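Local coordinates for protein alpha-glucosidase ([Eubacterium] rectale, PDB 6PNR) that probably hydrolyses alpha-linked sulfoquinovosides, glycosides of the sulfonated sugar of plant sulfolipid, as a retaining GH31 glycosidase, at residues T341-F352 against F391-C401. Numbering follows the deposited sequence.
With 9VH ([(3~{S},4~{R},5~{R})-4,5-bis(oxidanyl)piperidin-3-yl]methanesulfonic acid), chain C.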
loop_
_atom_site.group_PDB
_atom_site.type_symbol
_atom_site.label_atom_id
_atom_site.label_comp_id
_atom_site.label_asym_id
_atom_site.label_seq_id
_atom_site.Cartn_x
_atom_site.Cartn_y
_atom_site.Cartn_z
ATOM N N THR A 341 5.484 -18.677 25.834
ATOM C CA THR A 341 4.147 -19.217 26.047
ATOM C C THR A 341 3.080 -18.197 25.681
ATOM O O THR A 341 3.343 -16.998 25.571
ATOM C CB THR A 341 3.948 -19.646 27.509
ATOM O OG1 THR A 341 4.309 -18.561 28.376
ATOM C CG2 THR A 341 4.816 -20.845 27.830
ATOM N N LYS A 342 1.859 -18.685 25.495
ATOM C CA LYS A 342 0.738 -17.802 25.227
ATOM C C LYS A 342 0.087 -17.367 26.540
ATOM O O LYS A 342 0.446 -17.829 27.624
ATOM C CB LYS A 342 -0.289 -18.490 24.328
ATOM C CG LYS A 342 0.303 -19.230 23.150
ATOM C CD LYS A 342 -0.791 -19.789 22.277
ATOM C CE LYS A 342 -1.361 -18.721 21.356
ATOM N NZ LYS A 342 -0.783 -18.829 19.974
ATOM N N ALA A 343 -0.893 -16.463 26.429
ATOM C CA ALA A 343 -1.667 -16.072 27.604
ATOM C C ALA A 343 -2.364 -17.273 28.239
ATOM O O ALA A 343 -2.449 -17.369 29.468
ATOM C CB ALA A 343 -2.687 -14.997 27.234
ATOM N N ASP A 344 -2.840 -18.215 27.424
ATOM C CA ASP A 344 -3.500 -19.398 27.966
ATOM C C ASP A 344 -2.534 -20.422 28.557
ATOM O O ASP A 344 -2.986 -21.498 28.967
ATOM C CB ASP A 344 -4.377 -20.061 26.895
ATOM C CG ASP A 344 -3.580 -20.676 25.751
ATOM O OD1 ASP A 344 -2.325 -20.705 25.794
ATOM O OD2 ASP A 344 -4.232 -21.145 24.790
ATOM N N GLY A 345 -1.228 -20.134 28.594
ATOM C CA GLY A 345 -0.251 -20.969 29.273
ATOM C C GLY A 345 0.464 -21.988 28.400
ATOM O O GLY A 345 1.500 -22.521 28.822
ATOM N N SER A 346 -0.055 -22.279 27.205
ATOM C CA SER A 346 0.565 -23.262 26.325
ATOM C C SER A 346 1.793 -22.671 25.632
ATOM O O SER A 346 1.964 -21.454 25.550
ATOM C CB SER A 346 -0.435 -23.754 25.278
ATOM O OG SER A 346 -0.903 -22.685 24.466
ATOM N N ASP A 347 2.659 -23.555 25.135
ATOM C CA ASP A 347 3.790 -23.092 24.341
ATOM C C ASP A 347 3.295 -22.493 23.031
ATOM O O ASP A 347 2.393 -23.026 22.380
ATOM C CB ASP A 347 4.768 -24.229 24.056
ATOM C CG ASP A 347 5.469 -24.713 25.300
ATOM O OD1 ASP A 347 5.486 -23.952 26.296
ATOM O OD2 ASP A 347 6.002 -25.846 25.281
ATOM N N TYR A 348 3.870 -21.357 22.660
ATOM C CA TYR A 348 3.520 -20.720 21.402
ATOM C C TYR A 348 4.212 -21.483 20.277
ATOM O O TYR A 348 5.435 -21.656 20.304
ATOM C CB TYR A 348 3.931 -19.248 21.432
ATOM C CG TYR A 348 3.278 -18.378 20.379
ATOM C CD1 TYR A 348 3.301 -18.732 19.037
ATOM C CD2 TYR A 348 2.632 -17.198 20.734
ATOM C CE1 TYR A 348 2.706 -17.927 18.073
ATOM C CE2 TYR A 348 2.036 -16.394 19.779
ATOM C CZ TYR A 348 2.075 -16.768 18.447
ATOM O OH TYR A 348 1.483 -15.975 17.487
ATOM N N LEU A 349 3.437 -21.969 19.314
ATOM C CA LEU A 349 3.976 -22.666 18.151
ATOM C C LEU A 349 3.853 -21.739 16.952
ATOM O O LEU A 349 2.743 -21.449 16.501
ATOM C CB LEU A 349 3.257 -23.991 17.909
ATOM C CG LEU A 349 3.646 -25.122 18.872
ATOM C CD1 LEU A 349 2.997 -26.423 18.465
ATOM C CD2 LEU A 349 5.153 -25.287 18.921
ATOM N N VAL A 350 4.990 -21.265 16.449
ATOM C CA VAL A 350 5.023 -20.364 15.303
ATOM C C VAL A 350 5.043 -21.185 14.018
ATOM O O VAL A 350 5.815 -22.145 13.890
ATOM C CB VAL A 350 6.241 -19.431 15.381
ATOM C CG1 VAL A 350 6.303 -18.509 14.154
ATOM C CG2 VAL A 350 6.201 -18.611 16.687
ATOM N N ASP A 351 4.205 -20.788 13.056
ATOM C CA ASP A 351 4.151 -21.421 11.739
ATOM C C ASP A 351 5.257 -20.852 10.855
ATOM O O ASP A 351 5.247 -19.662 10.519
ATOM C CB ASP A 351 2.777 -21.191 11.107
ATOM C CG ASP A 351 2.624 -21.866 9.746
ATOM O OD1 ASP A 351 3.513 -22.639 9.339
ATOM O OD2 ASP A 351 1.603 -21.621 9.071
ATOM N N PHE A 352 6.218 -21.689 10.483
ATOM C CA PHE A 352 7.304 -21.263 9.611
ATOM C C PHE A 352 7.067 -21.641 8.156
ATOM O O PHE A 352 7.953 -21.436 7.318
ATOM C CB PHE A 352 8.632 -21.837 10.112
ATOM C CG PHE A 352 9.171 -21.108 11.304
ATOM C CD1 PHE A 352 10.019 -20.031 11.144
ATOM C CD2 PHE A 352 8.772 -21.454 12.584
ATOM C CE1 PHE A 352 10.494 -19.334 12.244
ATOM C CE2 PHE A 352 9.233 -20.765 13.683
ATOM C CZ PHE A 352 10.095 -19.699 13.518
ATOM N N PHE A 391 18.052 -16.665 11.398
ATOM C CA PHE A 391 16.787 -16.144 11.900
ATOM C C PHE A 391 16.964 -15.220 13.099
ATOM O O PHE A 391 18.036 -14.648 13.298
ATOM C CB PHE A 391 15.835 -17.293 12.241
ATOM C CG PHE A 391 15.239 -17.973 11.023
ATOM C CD1 PHE A 391 14.104 -17.460 10.411
ATOM C CD2 PHE A 391 15.813 -19.116 10.495
ATOM C CE1 PHE A 391 13.540 -18.091 9.296
ATOM C CE2 PHE A 391 15.260 -19.752 9.373
ATOM C CZ PHE A 391 14.131 -19.229 8.772
ATOM N N GLY A 392 15.907 -15.072 13.894
ATOM C CA GLY A 392 15.842 -14.076 14.945
ATOM C C GLY A 392 14.787 -13.007 14.729
ATOM O O GLY A 392 14.630 -12.145 15.602
ATOM N N GLU A 393 14.049 -13.041 13.614
ATOM C CA GLU A 393 13.109 -11.984 13.240
ATOM C C GLU A 393 11.654 -12.321 13.530
ATOM O O GLU A 393 10.783 -11.478 13.289
ATOM C CB GLU A 393 13.217 -11.653 11.741
ATOM C CG GLU A 393 14.620 -11.574 11.168
ATOM C CD GLU A 393 15.143 -12.936 10.718
ATOM O OE1 GLU A 393 14.508 -13.954 11.058
ATOM O OE2 GLU A 393 16.182 -12.982 10.023
ATOM N N TYR A 394 11.355 -13.527 14.011
ATOM C CA TYR A 394 9.994 -14.053 13.945
ATOM C C TYR A 394 9.246 -13.979 15.268
ATOM O O TYR A 394 8.291 -14.739 15.456
ATOM C CB TYR A 394 9.999 -15.515 13.491
ATOM C CG TYR A 394 10.050 -15.778 12.001
ATOM C CD1 TYR A 394 11.117 -15.355 11.242
ATOM C CD2 TYR A 394 9.052 -16.520 11.377
ATOM C CE1 TYR A 394 11.181 -15.627 9.890
ATOM C CE2 TYR A 394 9.114 -16.811 10.024
ATOM C CZ TYR A 394 10.181 -16.351 9.287
ATOM O OH TYR A 394 10.270 -16.614 7.940
ATOM N N LEU A 395 9.660 -13.137 16.201
ATOM C CA LEU A 395 8.936 -13.137 17.477
ATOM C C LEU A 395 7.575 -12.479 17.283
ATOM O O LEU A 395 7.509 -11.309 16.879
ATOM C CB LEU A 395 9.709 -12.430 18.587
ATOM C CG LEU A 395 9.060 -12.532 19.984
ATOM C CD1 LEU A 395 9.359 -13.875 20.621
ATOM C CD2 LEU A 395 9.522 -11.402 20.892
ATOM N N PRO A 396 6.478 -13.174 17.561
ATOM C CA PRO A 396 5.154 -12.568 17.393
ATOM C C PRO A 396 4.875 -11.565 18.500
ATOM O O PRO A 396 5.598 -11.463 19.490
ATOM C CB PRO A 396 4.195 -13.760 17.447
ATOM C CG PRO A 396 4.933 -14.796 18.222
ATOM C CD PRO A 396 6.407 -14.574 18.009
ATOM N N THR A 397 3.802 -10.796 18.308
ATOM C CA THR A 397 3.411 -9.785 19.277
ATOM C C THR A 397 2.003 -9.990 19.813
ATOM O O THR A 397 1.568 -9.223 20.678
ATOM C CB THR A 397 3.490 -8.387 18.655
ATOM O OG1 THR A 397 2.527 -8.290 17.594
ATOM C CG2 THR A 397 4.881 -8.100 18.119
ATOM N N ASP A 398 1.272 -10.986 19.320
ATOM C CA ASP A 398 -0.168 -11.002 19.540
ATOM C C ASP A 398 -0.520 -11.592 20.898
ATOM O O ASP A 398 -1.318 -11.014 21.644
ATOM C CB ASP A 398 -0.873 -11.762 18.404
ATOM C CG ASP A 398 -0.310 -13.169 18.171
ATOM O OD1 ASP A 398 0.606 -13.596 18.905
ATOM O OD2 ASP A 398 -0.795 -13.858 17.246
ATOM N N ASP A 399 0.079 -12.726 21.247
ATOM C CA ASP A 399 -0.402 -13.501 22.381
ATOM C C ASP A 399 0.764 -14.336 22.916
ATOM O O ASP A 399 0.772 -15.568 22.889
ATOM C CB ASP A 399 -1.586 -14.376 21.965
ATOM C CG ASP A 399 -2.186 -15.139 23.121
ATOM O OD1 ASP A 399 -1.724 -14.951 24.265
ATOM O OD2 ASP A 399 -3.124 -15.928 22.877
ATOM N N ILE A 400 1.781 -13.656 23.436
ATOM C CA ILE A 400 3.006 -14.329 23.832
ATOM C C ILE A 400 3.545 -13.684 25.099
ATOM O O ILE A 400 3.373 -12.483 25.335
ATOM C CB ILE A 400 4.040 -14.308 22.685
ATOM C CG1 ILE A 400 5.190 -15.277 22.961
ATOM C CG2 ILE A 400 4.527 -12.897 22.424
ATOM C CD1 ILE A 400 5.997 -15.628 21.711
ATOM N N CYS A 401 4.174 -14.511 25.934
ATOM C CA CYS A 401 4.690 -14.108 27.236
ATOM C C CYS A 401 6.155 -14.509 27.330
ATOM O O CYS A 401 6.513 -15.650 27.023
ATOM C CB CYS A 401 3.887 -14.755 28.384
ATOM S SG CYS A 401 2.110 -14.331 28.421
HETATM O O1 9VH C . 15.135 -23.584 4.722
HETATM S S1 9VH C . 15.555 -23.329 6.089
HETATM O O2 9VH C . 14.731 -22.305 6.682
HETATM O O3 9VH C . 15.635 -24.553 6.849
HETATM C C1 9VH C . 17.201 -22.693 5.942
HETATM C C2 9VH C . 17.300 -21.336 5.231
HETATM C C3 9VH C . 16.806 -20.264 6.191
HETATM N N1 9VH C . 17.079 -18.871 5.842
HETATM C C4 9VH C . 18.485 -18.648 5.502
HETATM C C5 9VH C . 18.907 -19.588 4.384
HETATM O O4 9VH C . 20.276 -19.331 4.081
HETATM C C6 9VH C . 18.741 -21.036 4.823
HETATM O O5 9VH C . 19.148 -21.922 3.784
HETATM O O HOH W 1 -3.607 -17.687 24.549
HETATM O O HOH W 2 10.448 -19.386 7.393
#
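P396 CG lies over one face of the Y348 ring, 3.8 Å from its centroid, as a CH-pi contact. The opposite face is covered by K342 NZ, over the ring centre. At the ring edge are the D398 carboxylate and the D399 backbone. CG of Y348 is anti to the backbone N (chi1 -163°), which sends the ring across to 391-401. There its OH donates to D398 OD1 at 2.9 Å, on the syn lone pair. I400 packs against Y348 CD2. Were Y348 an alanine, P396 CG and K342 NZ would probably lose the ring between them, and D398 its hydroxyl donor.

F352 CE1 sits over one face of the Y394 ring, 3.3 Å from Y394 CD2. The two rings are tilted by 22° and overlap little. F352 also turns an edge to the F391 face, planes at 87°. A water bridges F352 O and Y394 OH, which also bonds E137.

At the far end, C401 N donates to T341 O (2.6 Å) and T341 N weakly to C401 O (3.4 Å). T341 and C401 form one antiparallel hydrogen-bonded pair, an isolated bridge. D399 OD1 accepts from A343 N at 2.8 Å, in the type I turn K342-G345. D399 O, buried without a hydrogen-bond partner, meets K342 CA at 3.2 Å (CA-H...O) and the Y348 ring edge.

The arrangement joins the turn and edge strand of 341-352 to the loop that follows strand 386-389 in the GH31 TIM-barrel domain. Its aromatic cluster F352-F391-Y394 reaches the inhibitor pocket, where F391 CE2 lies 3.6 Å from C3 of 9VH.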